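Local structure of retinol dehydratase (Spodoptera frugiperda, 1FMJ) at residues A[69-74]-A[225-230]; A[166-171]-A[231-236]; A[182-187]-A[243-248]. The protein dehydrates retinol to anhydroretinol on a sulfotransferase scaffold, probably by way of a transferred sulfonate group, and here holds retinol together with adenosine 3',5'-diphosphate. All blocks are in the same frame, centred on the assembly; numbering follows the deposited sequence.

Interaction 1. Residues A[69-74]-A[225-230]; sequences ASYQRS and TPYFEH. With A3P (adenosine-3'-5'-diphosphate), chain G.
Tyr71 meets Tyr227 over one face of its ring and His230 at its edge, in a cluster of three aromatic rings, and the tight part of the contact lies there. Tyr227 turns an edge toward the face of Tyr71 in an offset edge-to-face pair, with the planes 76° apart; its CD1 comes to 3.8 Å from CG of Tyr71. Tyr71 presents its edge to the face of His230, with 5.8 Å between the two ring centroids. With CG anti to the backbone N (chi1 176°), the phenol of Tyr71 extends past the first turn of helix 227-235, and its OH reaches the methyl CG2 of Thr225 at 3.6 Å, while the polar bond of that hydroxyl goes to Thr223 O. His230 is gripped at both ring nitrogens, by Tyr182 OH at ND1 and by His164 O at NE2, which fixes its rotation, and its CE1 lies 3.5 Å from Ser70 O. The segment 69-74 carries the end of strand 66-70 and the beginning of the phosphosulfate-binding loop, the P-loop-like element that follows the first strand in sulfotransferases; Thr76 and Thr77 bind the nucleotide. Beyond the rings the contact loosens. Ser74 and Tyr227 do not touch directly but share a water, which donates to Ser74 OG at 2.7 Å and lies 2.8 Å from Tyr227 OH, in the plane of that ring; this hydroxyl is also hydrogen-bonded to Tyr346 OH. Ser74 OG itself donates to Tyr71 O (2.7 Å) from above the carbonyl plane, spanning the turn between them. Arg73 leaves the aromatic group: its chain, bent at chi2 and chi3, brings one guanidinium face over C5' of adenosine 3',5'-diphosphate, and NH1 makes a weak hydrogen bond of 3.0 Å to O6P.

Interaction 2. Residues A[166-171]-A[231-236]; sequences PLSLMP and VKEAWA
Glu233 reaches from helix 227-235 to Ser168 and holds it with both carboxylate oxygens. Ser168 lies in the short 3-10 turn 167-169 of the loop that joins strands 160-163 and 179-184 of the central parallel sheet, so the clasp ties an interstrand connection to a helix packed against that sheet. CG of Glu233 is anti to its own carbonyl carbon, and beyond CG the chain runs extended, which carries the carboxylate outward to the start of the turn. The two oxygens divide the work. OE1 takes the backbone N-H of Ser168 at 2.6 Å between N and OE1; the amide arrives on the syn side, 17° out of the carboxylate plane, and the bond is bent, with an angle of 142° at the hydrogen. The amide of Leu167 comes near the same oxygen at too poor an angle to bond. OE2 receives the hydroxyl of Ser168 through its syn lone pair, and it is also where Lys41 forms a salt bridge and Tyr43 OH a hydrogen bond. With these partners the carboxylate is firmly fixed in rotation, and the nearby lysine would probably favour its charged form. The next two amides, Leu169 N and Met170 N, bond within the turn to Pro166 O and Leu167 O. Beside the polar contact, Leu167 points toward the helix and rests one methyl, CD1, on the helix backbone. This CD1 is 4.0 Å from CA of Ala234 and 3.6 Å from the carbonyl O of Glu233, while Ala234 also packs on Tyr182 of the sheet. On Ser168, chi1 of 62° sets OG between the backbone N and the carbonyl carbon, with Ser168 OG 2.8 Å from Glu233 OE2.

Interaction 3. Residues A[182-187]-A[243-248]; sequences YLARDP and MLFLFY. With A3P (adenosine-3'-5'-diphosphate), chain G.
Tyr182 and Ala184 each bond through N and O to the residues flanking their partners, Phe245 and Phe247, on the parallel strand 243-247, the two axes 24° apart. Tyr182 N donates to Leu244 O and its O accepts from Leu246 N; Ala184 N donates to Leu246 O and its O accepts from Tyr248 N, at 2.8 Å between that O and N. CA-H...O contacts from Phe245, Leu183 and Phe247 fill in between these bonds.

Apolar packing differs on the two faces. On the face carrying Tyr182, Ala184, Phe245 and Phe247, the rings of Tyr182 and Phe245 lie side by side and point the same way, their planes near parallel (26°) but slid apart so that they barely overlap; the closest atoms are CD2 of Tyr182 and CE1 of Phe245, at 3.5 Å. The methyl of Ala184 fits beside Phe245, with CB 3.6 Å from its CZ. On the other face CD1 of Leu183 packs against CB of Leu246.

The polar side chains follow the ends of the strands. Arg185 and Tyr248 run side by side in the same direction, and the extended chain of Arg185 lays its guanidinium over one face of the Tyr248 ring, the two planes 49° apart; its NE is 3.0 Å from CD2 of Tyr248. Its guanidinium meets the nucleotide with an edge: NH2 donates to O3P of adenosine 3',5'-diphosphate at 2.8 Å and NH1 to O3' at 3.0 Å. NH1 also donates to Arg73 O. Tyr248 OH gives its proton to N3 of the adenine at 2.9 Å, in the plane of the phenol ring. An arginine on the 3'-phosphate and a tyrosine on the adenine, both just past the ends of adjacent parallel strands, with Ser193 also bonded to the nucleotide, form the nucleotide site characteristic of sulfotransferases.

Overall arrangement
From the N terminus, the chain first passes 69-74 at the end of strand 66-70, then 166-171, and then 182-187 on the neighbouring strand 179-184. The return half follows in the same order: 225-230, 231-236 and 243-248. Interaction 1 therefore closes a loop of about 150 residues, and interactions 2 and 3 close loops of about 60 and 55. No loop encloses another; all three cross. Interactions 1 and 2 share helix 227-235, the second joining it to the loop after strand 160-163, and interaction 3 pairs neighbouring strands 179-184 and 243-247 of the parallel sheet. A weak bond from Tyr227 OH to Arg185 O links interactions 1 and 3, which both reach the bound nucleotide.

Interaction 1. Residues A[69-74]-A[225-230]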
# COMPACT_ATOMS: atom_id res chain seq x y z
N ALA A 69 -2.60 -3.05 6.81
CA ALA A 69 -2.66 -1.68 6.34
C ALA A 69 -1.29 -1.03 6.38
O ALA A 69 -0.40 -1.50 7.09
CB ALA A 69 -3.65 -0.88 7.19
N SER A 70 -1.14 0.05 5.64
CA SER A 70 0.15 0.73 5.59
C SER A 70 0.12 1.82 4.56
O SER A 70 -0.80 1.89 3.74
CB SER A 70 1.23 -0.24 5.14
OG SER A 70 0.95 -0.63 3.80
N TYR A 71 1.13 2.69 4.59
CA TYR A 71 1.25 3.67 3.54
C TYR A 71 1.98 2.77 2.53
O TYR A 71 2.86 2.00 2.93
CB TYR A 71 2.14 4.85 3.90
CG TYR A 71 2.28 5.75 2.71
CD1 TYR A 71 1.27 6.67 2.39
CD2 TYR A 71 3.31 5.57 1.80
CE1 TYR A 71 1.29 7.36 1.18
CE2 TYR A 71 3.34 6.25 0.59
CZ TYR A 71 2.32 7.14 0.28
OH TYR A 71 2.30 7.74 -0.95
N GLN A 72 1.63 2.84 1.26
CA GLN A 72 2.25 1.95 0.27
C GLN A 72 3.77 1.87 0.23
O GLN A 72 4.47 2.84 0.51
CB GLN A 72 1.75 2.29 -1.14
CG GLN A 72 2.09 3.69 -1.63
CD GLN A 72 2.03 3.81 -3.15
OE1 GLN A 72 3.06 3.92 -3.82
NE2 GLN A 72 0.82 3.76 -3.70
N ARG A 73 4.26 0.67 -0.10
CA ARG A 73 5.68 0.37 -0.23
C ARG A 73 6.40 0.35 1.11
O ARG A 73 7.60 0.59 1.19
CB ARG A 73 6.35 1.38 -1.18
CG ARG A 73 5.65 1.49 -2.53
CD ARG A 73 5.45 0.13 -3.19
NE ARG A 73 6.67 -0.43 -3.79
CZ ARG A 73 6.77 -1.68 -4.22
NH1 ARG A 73 5.74 -2.49 -4.10
NH2 ARG A 73 7.89 -2.11 -4.79
N SER A 74 5.65 0.02 2.16
CA SER A 74 6.20 -0.03 3.50
C SER A 74 6.36 -1.44 4.05
O SER A 74 6.69 -1.61 5.22
CB SER A 74 5.32 0.78 4.45
OG SER A 74 5.28 2.14 4.08
N THR A 225 -1.10 10.51 0.63
CA THR A 225 -0.32 11.31 1.58
C THR A 225 -1.39 12.33 2.03
O THR A 225 -2.50 12.34 1.49
CB THR A 225 0.84 12.07 0.87
OG1 THR A 225 0.32 12.89 -0.18
CG2 THR A 225 1.86 11.07 0.30
N PRO A 226 -1.08 13.22 3.00
CA PRO A 226 0.16 13.45 3.76
C PRO A 226 0.68 12.18 4.41
O PRO A 226 -0.03 11.51 5.14
CB PRO A 226 -0.27 14.48 4.80
CG PRO A 226 -1.38 15.23 4.12
CD PRO A 226 -2.15 14.10 3.50
N TYR A 227 1.94 11.86 4.15
CA TYR A 227 2.55 10.67 4.70
C TYR A 227 2.48 10.57 6.23
O TYR A 227 2.02 9.57 6.78
CB TYR A 227 4.01 10.56 4.28
CG TYR A 227 4.73 9.45 5.00
CD1 TYR A 227 4.59 8.13 4.60
CD2 TYR A 227 5.50 9.72 6.13
CE1 TYR A 227 5.19 7.09 5.31
CE2 TYR A 227 6.11 8.69 6.85
CZ TYR A 227 5.95 7.38 6.44
OH TYR A 227 6.51 6.36 7.17
N PHE A 228 2.93 11.60 6.93
CA PHE A 228 2.90 11.54 8.38
C PHE A 228 1.52 11.49 9.03
O PHE A 228 1.37 10.91 10.11
CB PHE A 228 3.73 12.67 8.97
CG PHE A 228 5.20 12.41 8.91
CD1 PHE A 228 6.00 13.03 7.96
CD2 PHE A 228 5.78 11.50 9.80
CE1 PHE A 228 7.36 12.76 7.90
CE2 PHE A 228 7.14 11.23 9.74
CZ PHE A 228 7.93 11.86 8.79
N GLU A 229 0.52 12.09 8.41
CA GLU A 229 -0.82 12.04 8.98
C GLU A 229 -1.31 10.59 8.90
O GLU A 229 -2.02 10.11 9.79
CB GLU A 229 -1.78 12.95 8.22
CG GLU A 229 -1.46 14.44 8.36
CD GLU A 229 -1.15 14.83 9.79
OE1 GLU A 229 -1.92 14.42 10.69
OE2 GLU A 229 -0.15 15.54 10.03
N HIS A 230 -0.91 9.90 7.84
CA HIS A 230 -1.30 8.50 7.64
C HIS A 230 -0.69 7.65 8.75
O HIS A 230 -1.38 6.88 9.43
CB HIS A 230 -0.81 8.03 6.26
CG HIS A 230 -1.41 6.73 5.80
ND1 HIS A 230 -1.27 5.55 6.49
CD2 HIS A 230 -2.11 6.43 4.67
CE1 HIS A 230 -1.84 4.57 5.81
NE2 HIS A 230 -2.36 5.08 4.71
P1 A3P G . 11.89 -1.71 -2.18
O1P A3P G . 11.28 -0.96 -3.30
O2P A3P G . 12.66 -2.87 -2.66
O3P A3P G . 12.76 -0.83 -1.39
P2 A3P G . 4.70 -3.07 -0.20
O4P A3P G . 4.47 -4.53 -0.18
O5P A3P G . 4.00 -2.42 0.94
O6P A3P G . 4.24 -2.51 -1.50
O5' A3P G . 6.24 -2.79 -0.04
C5' A3P G . 7.19 -3.26 -0.99
C4' A3P G . 8.62 -3.11 -0.47
O4' A3P G . 8.93 -4.28 0.33
C3' A3P G . 9.65 -3.09 -1.60
O3' A3P G . 10.74 -2.22 -1.21
C2' A3P G . 9.98 -4.57 -1.72
O2' A3P G . 11.10 -4.95 -2.50
C1' A3P G . 10.06 -4.95 -0.25
N9 A3P G . 9.95 -6.40 -0.03
C8 A3P G . 9.03 -7.30 -0.55
N7 A3P G . 9.20 -8.54 -0.16
C5 A3P G . 10.31 -8.47 0.68
C6 A3P G . 11.03 -9.45 1.44
N6 A3P G . 10.71 -10.75 1.46
N1 A3P G . 12.12 -9.02 2.20
C2 A3P G . 12.49 -7.70 2.20
N3 A3P G . 11.88 -6.68 1.52
C4 A3P G . 10.79 -7.14 0.77
O HOH W 1 5.49 4.04 6.02

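Interaction 2. Residues A[166-171]-A[231-236]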
# COMPACT_ATOMS: atom_id res chain seq x y z
N PRO A 166 -5.90 5.39 5.39
CA PRO A 166 -5.61 5.78 6.77
C PRO A 166 -6.87 5.45 7.58
O PRO A 166 -7.97 5.39 7.02
CB PRO A 166 -5.35 7.29 6.65
CG PRO A 166 -6.19 7.69 5.49
CD PRO A 166 -5.95 6.57 4.51
N LEU A 167 -6.71 5.22 8.87
CA LEU A 167 -7.84 4.86 9.72
C LEU A 167 -9.04 5.80 9.67
O LEU A 167 -10.17 5.33 9.78
CB LEU A 167 -7.37 4.71 11.18
CG LEU A 167 -6.31 3.63 11.45
CD1 LEU A 167 -6.04 3.54 12.95
CD2 LEU A 167 -6.79 2.27 10.92
N SER A 168 -8.82 7.10 9.51
CA SER A 168 -9.92 8.06 9.49
C SER A 168 -10.92 7.92 8.34
O SER A 168 -12.02 8.49 8.39
CB SER A 168 -9.37 9.49 9.51
OG SER A 168 -8.60 9.75 8.36
N LEU A 169 -10.55 7.17 7.30
CA LEU A 169 -11.47 6.96 6.18
C LEU A 169 -12.20 5.64 6.34
O LEU A 169 -13.09 5.30 5.56
CB LEU A 169 -10.71 6.99 4.85
CG LEU A 169 -10.03 8.34 4.56
CD1 LEU A 169 -9.40 8.34 3.18
CD2 LEU A 169 -11.08 9.45 4.69
N MET A 170 -11.82 4.87 7.35
CA MET A 170 -12.47 3.60 7.59
C MET A 170 -13.32 3.73 8.85
O MET A 170 -13.18 4.70 9.59
CB MET A 170 -11.43 2.48 7.72
CG MET A 170 -10.68 2.24 6.41
SD MET A 170 -9.57 0.81 6.39
CE MET A 170 -8.37 1.29 7.64
N PRO A 171 -14.22 2.77 9.09
CA PRO A 171 -15.11 2.79 10.26
C PRO A 171 -14.43 3.13 11.58
O PRO A 171 -13.49 2.46 11.99
CB PRO A 171 -15.70 1.39 10.27
CG PRO A 171 -15.82 1.09 8.82
CD PRO A 171 -14.49 1.57 8.27
N VAL A 231 0.61 7.81 8.97
CA VAL A 231 1.32 7.06 10.01
C VAL A 231 0.84 7.42 11.41
O VAL A 231 0.61 6.54 12.24
CB VAL A 231 2.83 7.33 9.96
CG1 VAL A 231 3.53 6.58 11.11
CG2 VAL A 231 3.40 6.89 8.61
N LYS A 232 0.72 8.72 11.69
CA LYS A 232 0.30 9.15 13.02
C LYS A 232 -1.04 8.58 13.47
O LYS A 232 -1.21 8.23 14.63
CB LYS A 232 0.28 10.68 13.09
CG LYS A 232 1.67 11.28 12.98
CD LYS A 232 1.70 12.75 13.32
CE LYS A 232 3.13 13.25 13.34
NZ LYS A 232 3.20 14.64 13.85
N GLU A 233 -1.99 8.46 12.55
CA GLU A 233 -3.30 7.91 12.89
C GLU A 233 -3.21 6.49 13.41
O GLU A 233 -3.94 6.10 14.31
CB GLU A 233 -4.22 7.94 11.68
CG GLU A 233 -4.90 9.27 11.44
CD GLU A 233 -5.95 9.17 10.36
OE1 GLU A 233 -6.56 8.09 10.25
OE2 GLU A 233 -6.18 10.17 9.64
N ALA A 234 -2.30 5.70 12.83
CA ALA A 234 -2.12 4.32 13.26
C ALA A 234 -1.29 4.29 14.52
O ALA A 234 -1.53 3.49 15.42
CB ALA A 234 -1.44 3.51 12.17
N TRP A 235 -0.29 5.17 14.56
CA TRP A 235 0.60 5.26 15.71
C TRP A 235 -0.17 5.61 16.98
O TRP A 235 0.16 5.15 18.06
CB TRP A 235 1.68 6.31 15.44
CG TRP A 235 2.68 6.45 16.55
CD1 TRP A 235 2.79 7.48 17.44
CD2 TRP A 235 3.73 5.53 16.89
NE1 TRP A 235 3.83 7.26 18.30
CE2 TRP A 235 4.43 6.07 17.99
CE3 TRP A 235 4.14 4.30 16.37
CZ2 TRP A 235 5.52 5.43 18.58
CZ3 TRP A 235 5.23 3.65 16.96
CH2 TRP A 235 5.91 4.22 18.05
N ALA A 236 -1.21 6.43 16.83
CA ALA A 236 -2.03 6.84 17.97
C ALA A 236 -2.87 5.67 18.50
O ALA A 236 -3.26 5.67 19.66
CB ALA A 236 -2.94 8.00 17.56

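Interaction 3. Residues A[182-187]-A[243-248]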
# COMPACT_ATOMS: atom_id res chain seq x y z
N TYR A 182 -0.33 -2.80 11.03
CA TYR A 182 0.03 -1.65 10.24
C TYR A 182 1.53 -1.53 10.13
O TYR A 182 2.26 -1.56 11.13
CB TYR A 182 -0.55 -0.38 10.86
CG TYR A 182 -0.24 0.88 10.10
CD1 TYR A 182 -1.17 1.46 9.25
CD2 TYR A 182 0.99 1.53 10.27
CE1 TYR A 182 -0.90 2.65 8.57
CE2 TYR A 182 1.28 2.71 9.60
CZ TYR A 182 0.33 3.27 8.76
OH TYR A 182 0.60 4.48 8.14
N LEU A 183 2.00 -1.39 8.90
CA LEU A 183 3.43 -1.26 8.63
C LEU A 183 3.82 0.17 8.28
O LEU A 183 3.12 0.85 7.52
CB LEU A 183 3.84 -2.19 7.50
CG LEU A 183 4.48 -3.53 7.90
CD1 LEU A 183 5.79 -3.27 8.62
CD2 LEU A 183 3.52 -4.32 8.79
N ALA A 184 4.95 0.59 8.85
CA ALA A 184 5.52 1.91 8.61
C ALA A 184 6.97 1.68 8.19
O ALA A 184 7.57 0.66 8.54
CB ALA A 184 5.47 2.77 9.87
N ARG A 185 7.53 2.61 7.44
CA ARG A 185 8.89 2.49 6.95
C ARG A 185 9.46 3.89 6.77
O ARG A 185 8.71 4.83 6.51
CB ARG A 185 8.86 1.76 5.61
CG ARG A 185 10.23 1.45 5.00
CD ARG A 185 10.07 0.85 3.60
NE ARG A 185 11.36 0.48 3.04
CZ ARG A 185 11.54 0.01 1.81
NH1 ARG A 185 10.50 -0.15 0.98
NH2 ARG A 185 12.77 -0.30 1.40
N ASP A 186 10.77 4.03 6.91
CA ASP A 186 11.43 5.32 6.74
C ASP A 186 10.82 5.95 5.49
O ASP A 186 10.84 5.33 4.43
CB ASP A 186 12.93 5.10 6.54
CG ASP A 186 13.72 6.39 6.53
OD1 ASP A 186 13.33 7.36 5.84
OD2 ASP A 186 14.75 6.43 7.23
N PRO A 187 10.29 7.18 5.59
CA PRO A 187 9.66 7.91 4.49
C PRO A 187 10.54 8.07 3.24
O PRO A 187 10.05 8.08 2.11
CB PRO A 187 9.33 9.27 5.10
CG PRO A 187 9.35 9.04 6.56
CD PRO A 187 10.44 8.05 6.77
N MET A 243 -4.44 -3.88 17.39
CA MET A 243 -3.55 -3.17 16.48
C MET A 243 -2.10 -3.56 16.74
O MET A 243 -1.65 -3.60 17.89
CB MET A 243 -3.69 -1.65 16.65
CG MET A 243 -2.58 -0.84 15.98
SD MET A 243 -2.54 -0.96 14.17
CE MET A 243 -3.50 0.46 13.73
N LEU A 244 -1.38 -3.85 15.66
CA LEU A 244 0.03 -4.21 15.76
C LEU A 244 0.81 -3.31 14.81
O LEU A 244 0.81 -3.52 13.60
CB LEU A 244 0.25 -5.68 15.38
CG LEU A 244 1.72 -6.12 15.31
CD1 LEU A 244 2.36 -5.99 16.68
CD2 LEU A 244 1.82 -7.56 14.83
N PHE A 245 1.47 -2.30 15.37
CA PHE A 245 2.27 -1.36 14.59
C PHE A 245 3.68 -1.94 14.47
O PHE A 245 4.30 -2.27 15.48
CB PHE A 245 2.34 -0.02 15.32
CG PHE A 245 2.76 1.13 14.44
CD1 PHE A 245 1.81 2.02 13.93
CD2 PHE A 245 4.11 1.37 14.17
CE1 PHE A 245 2.19 3.12 13.18
CE2 PHE A 245 4.50 2.47 13.41
CZ PHE A 245 3.54 3.35 12.91
N LEU A 246 4.17 -2.08 13.24
CA LEU A 246 5.50 -2.62 13.02
C LEU A 246 6.28 -1.73 12.06
O LEU A 246 5.69 -0.95 11.31
CB LEU A 246 5.42 -4.03 12.43
CG LEU A 246 4.67 -5.10 13.23
CD1 LEU A 246 4.68 -6.40 12.44
CD2 LEU A 246 5.34 -5.29 14.60
N PHE A 247 7.60 -1.85 12.10
CA PHE A 247 8.45 -1.07 11.21
C PHE A 247 9.15 -2.01 10.25
O PHE A 247 9.71 -3.03 10.65
CB PHE A 247 9.50 -0.29 12.01
CG PHE A 247 8.95 0.88 12.77
CD1 PHE A 247 8.69 0.77 14.13
CD2 PHE A 247 8.68 2.08 12.13
CE1 PHE A 247 8.18 1.85 14.84
CE2 PHE A 247 8.17 3.17 12.84
CZ PHE A 247 7.92 3.05 14.19
N TYR A 248 9.12 -1.66 8.96
CA TYR A 248 9.74 -2.48 7.93
C TYR A 248 11.20 -2.79 8.25
O TYR A 248 11.69 -3.88 7.96
CB TYR A 248 9.65 -1.75 6.59
CG TYR A 248 10.46 -2.38 5.48
CD1 TYR A 248 10.05 -3.57 4.88
CD2 TYR A 248 11.64 -1.79 5.05
CE1 TYR A 248 10.81 -4.15 3.85
CE2 TYR A 248 12.39 -2.36 4.03
CZ TYR A 248 11.98 -3.53 3.44
OH TYR A 248 12.73 -4.06 2.43
P1 A3P G . 11.89 -1.71 -2.18
O1P A3P G . 11.28 -0.96 -3.30
O2P A3P G . 12.66 -2.87 -2.66
O3P A3P G . 12.76 -0.83 -1.39
P2 A3P G . 4.70 -3.07 -0.20
O4P A3P G . 4.47 -4.53 -0.18
O5P A3P G . 4.00 -2.42 0.94
O6P A3P G . 4.24 -2.51 -1.50
O5' A3P G . 6.24 -2.79 -0.04
C5' A3P G . 7.19 -3.26 -0.99
C4' A3P G . 8.62 -3.11 -0.47
O4' A3P G . 8.93 -4.28 0.33
C3' A3P G . 9.65 -3.09 -1.60
O3' A3P G . 10.74 -2.22 -1.21
C2' A3P G . 9.98 -4.57 -1.72
O2' A3P G . 11.10 -4.95 -2.50
C1' A3P G . 10.06 -4.95 -0.25
N9 A3P G . 9.95 -6.40 -0.03
C8 A3P G . 9.03 -7.30 -0.55
N7 A3P G . 9.20 -8.54 -0.16
C5 A3P G . 10.31 -8.47 0.68
C6 A3P G . 11.03 -9.45 1.44
N6 A3P G . 10.71 -10.75 1.46
N1 A3P G . 12.12 -9.02 2.20
C2 A3P G . 12.49 -7.70 2.20
N3 A3P G . 11.88 -6.68 1.52
C4 A3P G . 10.79 -7.14 0.77